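Local structure of adenylate cyclase (Hippeastrum hybrid cultivar, 6YP4) at residues 8-13 with 185-190; 34-39 with 50-55; 131-136 with 153-158. The protein is named as an adenylyl cyclase but acts predominantly as a triphosphatase, hydrolysing triphosphates in the metal-containing tunnel of a CYTH fold. One frame throughout, in Å; residues are numbered along the deposited sequence.

Interaction 1 (8-13 with 185-190). With EDO (1,2-ethanediol), chain H.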
loop_
_atom_site.group_PDB
_atom_site.type_symbol
_atom_site.label_atom_id
_atom_site.label_comp_id
_atom_site.label_asym_id
_atom_site.label_seq_id
_atom_site.Cartn_x
_atom_site.Cartn_y
_atom_site.Cartn_z
ATOM N N ARG A 8 -16.426 -10.416 -8.564
ATOM C CA ARG A 8 -16.077 -11.818 -8.362
ATOM C C ARG A 8 -15.819 -12.486 -9.710
ATOM O O ARG A 8 -16.588 -12.297 -10.652
ATOM C CB ARG A 8 -17.190 -12.542 -7.602
ATOM C CG ARG A 8 -16.901 -14.011 -7.327
ATOM C CD ARG A 8 -18.018 -14.645 -6.513
ATOM N NE ARG A 8 -17.770 -16.063 -6.291
ATOM C CZ ARG A 8 -18.695 -16.928 -5.886
ATOM N NH1 ARG A 8 -19.943 -16.521 -5.652
ATOM N NH2 ARG A 8 -18.371 -18.202 -5.719
ATOM N N LEU A 9 -14.715 -13.270 -9.803
ATOM C CA LEU A 9 -14.497 -14.093 -10.989
ATOM C C LEU A 9 -15.054 -15.506 -10.771
ATOM O O LEU A 9 -14.945 -16.056 -9.664
ATOM C CB LEU A 9 -13.012 -14.179 -11.331
ATOM C CG LEU A 9 -12.267 -12.845 -11.225
ATOM C CD1 LEU A 9 -10.829 -13.036 -11.598
ATOM C CD2 LEU A 9 -12.900 -11.841 -12.153
ATOM N N PRO A 10 -15.600 -16.133 -11.821
ATOM C CA PRO A 10 -16.283 -17.436 -11.637
ATOM C C PRO A 10 -15.378 -18.653 -11.485
ATOM O O PRO A 10 -15.862 -19.694 -11.018
ATOM C CB PRO A 10 -17.133 -17.581 -12.919
ATOM C CG PRO A 10 -16.479 -16.663 -13.927
ATOM C CD PRO A 10 -15.904 -15.513 -13.128
ATOM N N SER A 11 -14.118 -18.617 -11.894
ATOM C CA SER A 11 -13.446 -19.875 -12.180
ATOM C C SER A 11 -11.949 -19.675 -12.129
ATOM O O SER A 11 -11.463 -18.542 -12.273
ATOM C CB SER A 11 -13.846 -20.408 -13.565
ATOM O OG SER A 11 -13.317 -19.532 -14.551
ATOM N N PRO A 12 -11.182 -20.752 -11.963
ATOM C CA PRO A 12 -9.722 -20.674 -12.139
ATOM C C PRO A 12 -9.298 -20.121 -13.488
ATOM O O PRO A 12 -8.346 -19.339 -13.561
ATOM C CB PRO A 12 -9.278 -22.134 -11.982
ATOM C CG PRO A 12 -10.320 -22.731 -11.048
ATOM C CD PRO A 12 -11.622 -22.081 -11.500
ATOM N N SER A 13 -9.963 -20.524 -14.564
ATOM C CA SER A 13 -9.553 -20.073 -15.887
ATOM C C SER A 13 -9.736 -18.571 -16.027
ATOM O O SER A 13 -8.870 -17.887 -16.593
ATOM C CB SER A 13 -10.320 -20.847 -16.979
ATOM O OG SER A 13 -11.716 -20.571 -16.994
ATOM N N GLY A 185 -12.381 -10.001 -22.187
ATOM C CA GLY A 185 -13.128 -11.257 -22.198
ATOM C C GLY A 185 -13.159 -12.032 -20.899
ATOM O O GLY A 185 -13.195 -13.274 -20.922
ATOM N N ILE A 186 -13.202 -11.336 -19.771
ATOM C CA ILE A 186 -13.132 -11.933 -18.443
ATOM C C ILE A 186 -14.544 -11.881 -17.836
ATOM O O ILE A 186 -15.043 -10.793 -17.518
ATOM C CB ILE A 186 -12.104 -11.237 -17.540
ATOM C CG1 ILE A 186 -10.814 -11.003 -18.305
ATOM C CG2 ILE A 186 -11.850 -12.069 -16.276
ATOM C CD1 ILE A 186 -9.968 -12.275 -18.387
ATOM N N PRO A 187 -15.208 -13.023 -17.684
ATOM C CA PRO A 187 -16.504 -13.036 -16.993
ATOM C C PRO A 187 -16.359 -12.541 -15.564
ATOM O O PRO A 187 -15.359 -12.795 -14.896
ATOM C CB PRO A 187 -16.899 -14.511 -17.002
ATOM C CG PRO A 187 -15.636 -15.265 -17.278
ATOM C CD PRO A 187 -14.729 -14.368 -18.043
ATOM N N TYR A 188 -17.395 -11.877 -15.077
ATOM C CA TYR A 188 -17.357 -11.361 -13.721
ATOM C C TYR A 188 -18.785 -11.075 -13.283
ATOM O O TYR A 188 -19.692 -10.947 -14.108
ATOM C CB TYR A 188 -16.488 -10.096 -13.637
ATOM C CG TYR A 188 -17.129 -8.900 -14.300
ATOM C CD1 TYR A 188 -16.960 -8.665 -15.659
ATOM C CD2 TYR A 188 -17.891 -7.998 -13.566
ATOM C CE1 TYR A 188 -17.560 -7.571 -16.279
ATOM C CE2 TYR A 188 -18.488 -6.902 -14.176
ATOM C CZ TYR A 188 -18.322 -6.701 -15.531
ATOM O OH TYR A 188 -18.908 -5.610 -16.124
ATOM N N GLU A 189 -18.974 -10.993 -11.966
ATOM C CA GLU A 189 -20.176 -10.409 -11.390
ATOM C C GLU A 189 -19.774 -9.536 -10.213
ATOM O O GLU A 189 -18.650 -9.619 -9.708
ATOM C CB GLU A 189 -21.186 -11.468 -10.924
ATOM C CG GLU A 189 -21.639 -12.445 -11.997
ATOM C CD GLU A 189 -22.482 -11.805 -13.102
ATOM O OE1 GLU A 189 -23.092 -10.738 -12.861
ATOM O OE2 GLU A 189 -22.533 -12.371 -14.220
ATOM N N TYR A 190 -20.708 -8.696 -9.776
ATOM C CA TYR A 190 -20.498 -7.930 -8.556
ATOM C C TYR A 190 -20.436 -8.879 -7.361
ATOM O O TYR A 190 -21.236 -9.814 -7.260
ATOM C CB TYR A 190 -21.625 -6.906 -8.369
ATOM C CG TYR A 190 -21.789 -5.894 -9.493
ATOM C CD1 TYR A 190 -20.698 -5.171 -9.970
ATOM C CD2 TYR A 190 -23.051 -5.632 -10.056
ATOM C CE1 TYR A 190 -20.842 -4.232 -10.983
ATOM C CE2 TYR A 190 -23.198 -4.696 -11.075
ATOM C CZ TYR A 190 -22.078 -3.995 -11.527
ATOM O OH TYR A 190 -22.176 -3.054 -12.536
HETATM C C1 EDO H . -20.251 -15.727 -9.885
HETATM O O1 EDO H . -19.387 -16.771 -9.413
HETATM C C2 EDO H . -19.440 -14.456 -10.072
HETATM O O2 EDO H . -18.511 -14.631 -11.148
#
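Arg-8 and Glu-189 form an antiparallel hydrogen-bonded pair, the single bridge between residues 8-13 and 185-190. Arg-8 N gives its hydrogen to Glu-189 O over 2.6 Å, nearly straight at 168°, and Glu-189 N returns a bond of 3.0 Å to Arg-8 O. That oxygen also meets the alpha hydrogen of Tyr-188 and accepts a bond from O2 of a 1,2-ethanediol, probably left by the crystallisation liquor.

From CB outward the side chain of Arg-8 runs straight, with CG anti to the backbone N (chi1 -179°) and the chain extended as far as NE. Arg-8 CB is 3.9 Å from both Glu-189 O and C2 of the diol. CG and CD pass along C2, and the guanidinium presents one face to the diol O1, which sits 3.5 Å above the plane, over its centre. At the tip NH1 bonds to Leu-205 O, so the polar end is held by the C-terminal region and not by 185-190. Glu-189 CG approaches diol C2 to 3.5 Å, so the small molecule lies between the two side chains.

Apolar contacts continue past the bridge. Pro-10 and Pro-187 cross at about a right angle, Pro-10 CG 3.7 Å from Pro-187 CG. Leu-9 CD2 comes within 4.3 Å of Ile-186 CG2; Ile-186 also packs on Leu-17 and Leu-18 of helix 12-22. Pro-187 O, 3.3 Å from Pro-10 CD, is buried without a polar partner in the model. The arrangement is a short antiparallel edge pairing in the CYTH fold, by which strand 189-190, following helix 170-183, joins the end of strand 2-9.

Interaction 2 (34-39 with 50-55). With GCP (phosphomethylphosphonic acid guanylate ester), chain B.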
loop_
_atom_site.group_PDB
_atom_site.type_symbol
_atom_site.label_atom_id
_atom_site.label_comp_id
_atom_site.label_asym_id
_atom_site.label_seq_id
_atom_site.Cartn_x
_atom_site.Cartn_y
_atom_site.Cartn_z
ATOM N N ASN A 34 -5.659 -14.935 7.555
ATOM C CA ASN A 34 -6.561 -14.056 8.283
ATOM C C ASN A 34 -7.187 -14.821 9.444
ATOM O O ASN A 34 -7.834 -15.849 9.224
ATOM C CB ASN A 34 -7.658 -13.531 7.355
ATOM C CG ASN A 34 -7.109 -12.794 6.146
ATOM O OD1 ASN A 34 -6.475 -11.758 6.290
ATOM N ND2 ASN A 34 -7.420 -13.281 4.943
ATOM N N LEU A 35 -7.015 -14.327 10.669
ATOM C CA LEU A 35 -7.677 -14.915 11.830
ATOM C C LEU A 35 -8.604 -13.903 12.495
ATOM O O LEU A 35 -8.347 -12.696 12.478
ATOM C CB LEU A 35 -6.672 -15.434 12.850
ATOM C CG LEU A 35 -6.004 -16.747 12.461
ATOM C CD1 LEU A 35 -4.948 -16.547 11.384
ATOM C CD2 LEU A 35 -5.399 -17.374 13.687
ATOM N N PHE A 36 -9.684 -14.403 13.104
ATOM C CA PHE A 36 -10.739 -13.547 13.636
ATOM C C PHE A 36 -11.071 -13.907 15.081
ATOM O O PHE A 36 -10.900 -15.053 15.518
ATOM C CB PHE A 36 -12.011 -13.633 12.773
ATOM C CG PHE A 36 -11.796 -13.220 11.354
ATOM C CD1 PHE A 36 -11.363 -14.147 10.410
ATOM C CD2 PHE A 36 -12.012 -11.907 10.957
ATOM C CE1 PHE A 36 -11.143 -13.779 9.103
ATOM C CE2 PHE A 36 -11.785 -11.530 9.652
ATOM C CZ PHE A 36 -11.363 -12.469 8.720
ATOM N N PHE A 37 -11.567 -12.906 15.813
ATOM C CA PHE A 37 -11.747 -12.984 17.258
ATOM C C PHE A 37 -13.022 -12.261 17.664
ATOM O O PHE A 37 -13.451 -11.316 16.996
ATOM C CB PHE A 37 -10.538 -12.362 17.994
ATOM C CG PHE A 37 -9.236 -12.962 17.610
ATOM C CD1 PHE A 37 -8.697 -13.991 18.367
ATOM C CD2 PHE A 37 -8.555 -12.516 16.477
ATOM C CE1 PHE A 37 -7.493 -14.558 18.017
ATOM C CE2 PHE A 37 -7.354 -13.079 16.111
ATOM C CZ PHE A 37 -6.816 -14.107 16.877
ATOM N N ASP A 38 -13.623 -12.714 18.768
ATOM C CA ASP A 38 -14.865 -12.156 19.295
ATOM C C ASP A 38 -15.036 -12.702 20.706
ATOM O O ASP A 38 -14.293 -13.587 21.140
ATOM C CB ASP A 38 -16.067 -12.516 18.412
ATOM C CG ASP A 38 -17.250 -11.570 18.595
ATOM O OD1 ASP A 38 -17.289 -10.856 19.622
ATOM O OD2 ASP A 38 -18.152 -11.549 17.714
ATOM N N THR A 39 -16.011 -12.154 21.431
ATOM C CA THR A 39 -16.398 -12.748 22.702
ATOM C C THR A 39 -17.087 -14.088 22.465
ATOM O O THR A 39 -17.578 -14.385 21.369
ATOM C CB THR A 39 -17.359 -11.851 23.475
ATOM O OG1 THR A 39 -18.553 -11.650 22.695
ATOM C CG2 THR A 39 -16.711 -10.517 23.819
ATOM N N ALA A 50 -16.095 -6.847 12.971
ATOM C CA ALA A 50 -15.167 -7.932 12.692
ATOM C C ALA A 50 -13.780 -7.514 13.161
ATOM O O ALA A 50 -13.285 -6.456 12.755
ATOM C CB ALA A 50 -15.156 -8.251 11.197
ATOM N N LEU A 51 -13.161 -8.327 14.024
ATOM C CA LEU A 51 -11.804 -8.071 14.526
ATOM C C LEU A 51 -10.874 -9.136 13.949
ATOM O O LEU A 51 -11.014 -10.330 14.259
ATOM C CB LEU A 51 -11.788 -8.076 16.054
ATOM C CG LEU A 51 -10.498 -7.846 16.848
ATOM C CD1 LEU A 51 -9.947 -6.473 16.569
ATOM C CD2 LEU A 51 -10.810 -7.994 18.335
ATOM N N ARG A 52 -9.927 -8.699 13.114
ATOM C CA ARG A 52 -9.061 -9.568 12.324
ATOM C C ARG A 52 -7.603 -9.330 12.685
ATOM O O ARG A 52 -7.172 -8.179 12.810
ATOM C CB ARG A 52 -9.260 -9.296 10.824
ATOM C CG ARG A 52 -8.493 -10.217 9.835
ATOM C CD ARG A 52 -8.744 -9.778 8.379
ATOM N NE ARG A 52 -8.162 -8.465 8.072
ATOM C CZ ARG A 52 -8.523 -7.699 7.040
ATOM N NH1 ARG A 52 -9.475 -8.094 6.208
ATOM N NH2 ARG A 52 -7.929 -6.532 6.836
ATOM N N ILE A 53 -6.845 -10.417 12.845
ATOM C CA ILE A 53 -5.385 -10.361 12.860
ATOM C C ILE A 53 -4.886 -11.085 11.612
ATOM O O ILE A 53 -5.159 -12.277 11.420
ATOM C CB ILE A 53 -4.797 -10.957 14.148
ATOM C CG1 ILE A 53 -5.238 -10.136 15.380
ATOM C CG2 ILE A 53 -3.259 -10.996 14.083
ATOM C CD1 ILE A 53 -4.694 -10.673 16.707
ATOM N N ARG A 54 -4.199 -10.354 10.738
ATOM C CA ARG A 54 -3.710 -10.896 9.471
ATOM C C ARG A 54 -2.200 -11.071 9.523
ATOM O O ARG A 54 -1.468 -10.131 9.865
ATOM C CB ARG A 54 -4.091 -9.991 8.294
ATOM C CG ARG A 54 -3.323 -10.307 6.987
ATOM C CD ARG A 54 -3.746 -9.380 5.844
ATOM N NE ARG A 54 -5.133 -9.563 5.400
ATOM C CZ ARG A 54 -5.803 -8.649 4.704
ATOM N NH1 ARG A 54 -5.216 -7.493 4.403
ATOM N NH2 ARG A 54 -7.059 -8.874 4.326
ATOM N N PHE A 55 -1.737 -12.261 9.149
ATOM C CA PHE A 55 -0.316 -12.565 9.050
ATOM C C PHE A 55 0.084 -12.638 7.584
ATOM O O PHE A 55 -0.612 -13.277 6.787
ATOM C CB PHE A 55 -0.001 -13.892 9.757
ATOM C CG PHE A 55 -0.326 -13.885 11.223
ATOM C CD1 PHE A 55 0.517 -13.277 12.132
ATOM C CD2 PHE A 55 -1.472 -14.491 11.689
ATOM C CE1 PHE A 55 0.213 -13.265 13.490
ATOM C CE2 PHE A 55 -1.786 -14.481 13.040
ATOM C CZ PHE A 55 -0.944 -13.876 13.941
HETATM P PG GCP B . -11.359 -7.399 1.372
HETATM O O1G GCP B . -12.269 -7.445 0.181
HETATM O O2G GCP B . -10.463 -8.617 1.402
HETATM O O3G GCP B . -12.181 -7.327 2.634
HETATM C C3B GCP B . -10.319 -5.903 1.228
HETATM P PB GCP B . -9.245 -5.790 2.735
HETATM O O1B GCP B . -9.974 -6.182 3.987
HETATM O O2B GCP B . -7.976 -6.584 2.550
HETATM O O3A GCP B . -8.851 -4.198 2.853
HETATM P PA GCP B . -7.645 -3.741 3.872
HETATM O O1A GCP B . -8.127 -2.487 4.580
HETATM O O2A GCP B . -7.443 -4.857 4.875
HETATM O "O5'" GCP B . -6.217 -3.496 3.004
HETATM C "C5'" GCP B . -6.280 -3.450 1.585
HETATM C "C4'" GCP B . -7.080 -2.174 1.081
HETATM O "O4'" GCP B . -6.687 -0.850 1.805
HETATM C "C3'" GCP B . -6.808 -1.973 -0.152
HETATM O "O3'" GCP B . -8.017 -1.641 -0.878
HETATM C "C2'" GCP B . -5.648 -0.764 -0.219
HETATM O "O2'" GCP B . -5.871 0.172 -1.339
HETATM C "C1'" GCP B . -5.601 -0.166 0.908
HETATM N N9 GCP B . -4.221 -0.329 1.517
HETATM C C8 GCP B . -3.981 -1.299 2.407
HETATM N N7 GCP B . -2.693 -1.228 2.791
HETATM C C5 GCP B . -2.129 -0.205 2.130
HETATM C C6 GCP B . -0.837 0.315 2.142
HETATM O O6 GCP B . -0.007 -0.172 2.836
HETATM N N1 GCP B . -0.532 1.362 1.374
HETATM C C2 GCP B . -1.485 1.920 0.580
HETATM N N2 GCP B . -1.036 3.060 -0.217
HETATM N N3 GCP B . -2.747 1.412 0.566
HETATM C C4 GCP B . -3.068 0.350 1.343
HETATM O O HOH W 1 -14.626 -10.645 14.610
#
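Asn-34 and Arg-54 make the polar side-chain contact between strands 34-39 and 50-55: Arg-54 NE donates to Asn-34 OD1 over 2.7 Å at 170°, in the plane of both the amide carbonyl and the guanidinium. This bond and one from NH1 to Tyr-56 OH help hold the guanidinium, and Arg-54 NH2 reaches O2B of the bound nucleotide analogue at 3.0 Å.

Charge contacts share that face. Arg-52 bends at chi3 (67°), which brings NH1 to O1B of the analogue at 3.0 Å and NH2 to its O2A at 2.6 Å. The two guanidinium groups overlap near their rims, an approach that the phosphate oxygens at their edges probably make favourable.

Backbone bonds supply the antiparallel frame, with Leu-35 and Ile-53 paired in both directions. Past that pair, water 1 links Phe-37 O and Leu-51 N.

Apolar packing occurs on both faces. Phe-36 CE2 lies 3.5 Å from Arg-52 CG, beside the arginine's aliphatic stem; on the opposite face Phe-37 CE2 meets Ile-53 CD1 at 3.6 Å, and Leu-35 CD1 touches the edge of the Phe-55 ring. Phosphate-binding arginines on alternate residues of one strand, facing inward, are characteristic of the CYTH triphosphate tunnel.

Interaction 3 (131-136 with 153-158)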
loop_
_atom_site.group_PDB
_atom_site.type_symbol
_atom_site.label_atom_id
_atom_site.label_comp_id
_atom_site.label_asym_id
_atom_site.label_seq_id
_atom_site.Cartn_x
_atom_site.Cartn_y
_atom_site.Cartn_z
ATOM N N GLY A 131 -11.386 -18.817 14.189
ATOM C CA GLY A 131 -10.735 -19.463 13.071
ATOM C C GLY A 131 -10.350 -18.455 12.006
ATOM O O GLY A 131 -10.265 -17.248 12.256
ATOM N N GLY A 132 -10.137 -18.955 10.797
ATOM C CA GLY A 132 -9.745 -18.065 9.720
ATOM C C GLY A 132 -9.562 -18.782 8.406
ATOM O O GLY A 132 -10.047 -19.899 8.214
ATOM N N PHE A 133 -8.855 -18.119 7.492
ATOM C CA PHE A 133 -8.663 -18.637 6.144
ATOM C C PHE A 133 -7.443 -17.967 5.527
ATOM O O PHE A 133 -6.914 -16.985 6.051
ATOM C CB PHE A 133 -9.912 -18.433 5.269
ATOM C CG PHE A 133 -10.367 -16.996 5.172
ATOM C CD1 PHE A 133 -9.899 -16.164 4.155
ATOM C CD2 PHE A 133 -11.269 -16.474 6.096
ATOM C CE1 PHE A 133 -10.306 -14.828 4.071
ATOM C CE2 PHE A 133 -11.690 -15.139 6.007
ATOM C CZ PHE A 133 -11.199 -14.317 4.995
ATOM N N ARG A 134 -7.029 -18.504 4.381
ATOM C CA ARG A 134 -5.817 -18.136 3.664
ATOM C C ARG A 134 -6.193 -17.362 2.394
ATOM O O ARG A 134 -7.272 -17.564 1.828
ATOM C CB ARG A 134 -5.017 -19.415 3.329
ATOM C CG ARG A 134 -3.831 -19.308 2.366
ATOM C CD ARG A 134 -3.370 -20.719 1.919
ATOM N NE ARG A 134 -2.013 -20.754 1.356
ATOM C CZ ARG A 134 -1.730 -20.744 0.054
ATOM N NH1 ARG A 134 -0.466 -20.778 -0.359
ATOM N NH2 ARG A 134 -2.707 -20.704 -0.842
ATOM N N ASN A 135 -5.313 -16.465 1.953
ATOM C CA ASN A 135 -5.588 -15.720 0.728
ATOM C C ASN A 135 -4.274 -15.328 0.064
ATOM O O ASN A 135 -3.350 -14.868 0.741
ATOM C CB ASN A 135 -6.442 -14.474 1.024
ATOM C CG ASN A 135 -6.778 -13.657 -0.229
ATOM O OD1 ASN A 135 -7.627 -14.051 -1.040
ATOM N ND2 ASN A 135 -6.147 -12.480 -0.365
ATOM N N VAL A 136 -4.191 -15.558 -1.243
ATOM C CA VAL A 136 -3.080 -15.106 -2.071
ATOM C C VAL A 136 -3.517 -13.838 -2.788
ATOM O O VAL A 136 -4.511 -13.845 -3.518
ATOM C CB VAL A 136 -2.643 -16.179 -3.076
ATOM C CG1 VAL A 136 -1.469 -15.651 -3.931
ATOM C CG2 VAL A 136 -2.227 -17.436 -2.350
ATOM N N THR A 153 -8.814 -16.931 -2.713
ATOM C CA THR A 153 -9.208 -17.070 -1.317
ATOM C C THR A 153 -9.573 -18.524 -1.053
ATOM O O THR A 153 -10.557 -19.034 -1.603
ATOM C CB THR A 153 -10.378 -16.148 -0.991
ATOM O OG1 THR A 153 -10.024 -14.800 -1.333
ATOM C CG2 THR A 153 -10.698 -16.229 0.477
ATOM N N GLU A 154 -8.788 -19.178 -0.211
ATOM C CA GLU A 154 -8.969 -20.591 0.107
ATOM C C GLU A 154 -9.635 -20.651 1.467
ATOM O O GLU A 154 -9.001 -20.403 2.496
ATOM C CB GLU A 154 -7.647 -21.351 0.092
ATOM C CG GLU A 154 -6.739 -21.006 -1.086
ATOM C CD GLU A 154 -6.877 -21.972 -2.256
ATOM O OE1 GLU A 154 -7.813 -22.809 -2.239
ATOM O OE2 GLU A 154 -6.051 -21.887 -3.196
ATOM N N TYR A 155 -10.933 -20.920 1.461
ATOM C CA TYR A 155 -11.641 -21.234 2.686
ATOM C C TYR A 155 -11.519 -22.730 2.930
ATOM O O TYR A 155 -11.063 -23.487 2.071
ATOM C CB TYR A 155 -13.115 -20.830 2.594
ATOM C CG TYR A 155 -13.383 -19.396 2.226
ATOM C CD1 TYR A 155 -13.325 -18.383 3.189
ATOM C CD2 TYR A 155 -13.715 -19.043 0.921
ATOM C CE1 TYR A 155 -13.579 -17.055 2.858
ATOM C CE2 TYR A 155 -13.960 -17.720 0.577
ATOM C CZ TYR A 155 -13.900 -16.731 1.551
ATOM O OH TYR A 155 -14.152 -15.410 1.199
ATOM N N GLY A 156 -11.934 -23.170 4.112
ATOM C CA GLY A 156 -11.962 -24.600 4.345
ATOM C C GLY A 156 -12.794 -25.335 3.313
ATOM O O GLY A 156 -12.476 -26.465 2.941
ATOM N N PHE A 157 -13.829 -24.681 2.798
ATOM C CA PHE A 157 -14.897 -25.338 2.065
ATOM C C PHE A 157 -14.895 -25.032 0.572
ATOM O O PHE A 157 -15.749 -25.556 -0.146
ATOM C CB PHE A 157 -16.245 -24.942 2.679
ATOM C CG PHE A 157 -16.330 -23.484 3.037
ATOM C CD1 PHE A 157 -16.569 -22.539 2.063
ATOM C CD2 PHE A 157 -16.160 -23.058 4.343
ATOM C CE1 PHE A 157 -16.633 -21.191 2.384
ATOM C CE2 PHE A 157 -16.225 -21.713 4.670
ATOM C CZ PHE A 157 -16.465 -20.785 3.692
ATOM N N GLY A 158 -13.979 -24.203 0.082
ATOM C CA GLY A 158 -13.947 -23.906 -1.335
ATOM C C GLY A 158 -13.045 -22.715 -1.577
ATOM O O GLY A 158 -12.544 -22.093 -0.640
HETATM O O HOH W 2 -12.061 -21.551 6.410
#
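Phe-133 and Tyr-155 form the densely packed part of the contact between residues 131-136 and 153-158. Their side chains run alongside each other, with Tyr-155 CE1 3.8 Å above the Phe-133 plane and over its centre; the ring centroids are 4.9 Å apart and the planes inclined at 49°, an oblique aromatic pair. Chi1 of 56° sets the Phe-133 ring between its own backbone N and carbonyl carbon, a position from which CD1 also reaches Thr-153 CG2 at 3.8 Å. An alanine here is likely to open a gap beside the tyrosine ring and take from the threonine methyl one of its two aromatic neighbours. On the same buried side Thr-153 OG1 donates to Asn-135 OD1 over 2.5 Å, with the hydroxyl tilted out of the amide plane. Asn-135 ND2 bonds to Gln-32 and Asp-151, so both ends of the amide are held.

Together strands 127-141 and 147-155 are a beta hairpin of the antiparallel CYTH sheet, and their short segments here run at 156° to each other. Within these segments Arg-134 and Glu-154 are the hydrogen-bonded pair, but unevenly joined: Glu-154 N to Arg-134 O measures 3.0 Å, whereas the return bond is weak.

Their side chains, the looser and partly exposed side, lie alongside each other without a salt bridge in the conformer given; the arginine has a second, so this is tentative. Glu-154 OE1 bonds to Thr-159 OG1. Toward Gly-132, water 2 joins strand to turn, accepting from Gly-156 N at 2.8 Å and donating to Gly-132 O.

Overall arrangement
All three contacts belong to one antiparallel sheet, at different distances from the bound nucleotide analogue. Interaction 2 meets its phosphates directly, and the Arg-52 side chain is about 4 Å from a magnesium ion. Interaction 3 lies next to it, centres about 13 Å apart, because strands 26-39 and 127-141 are neighbours: Asn-34 N lies 2.8 Å from Phe-133 O, a probable hydrogen bond, and Phe-36 CE1 packs 3.4 Å from Phe-133 CE2. The Asn-135 side chain is about 6 Å from the analogue. Interaction 1 touches neither: its centre is about 28 Å from that of interaction 2 and 18 Å from interaction 3's, and the Arg-8 side chain is about 11 Å from the analogue.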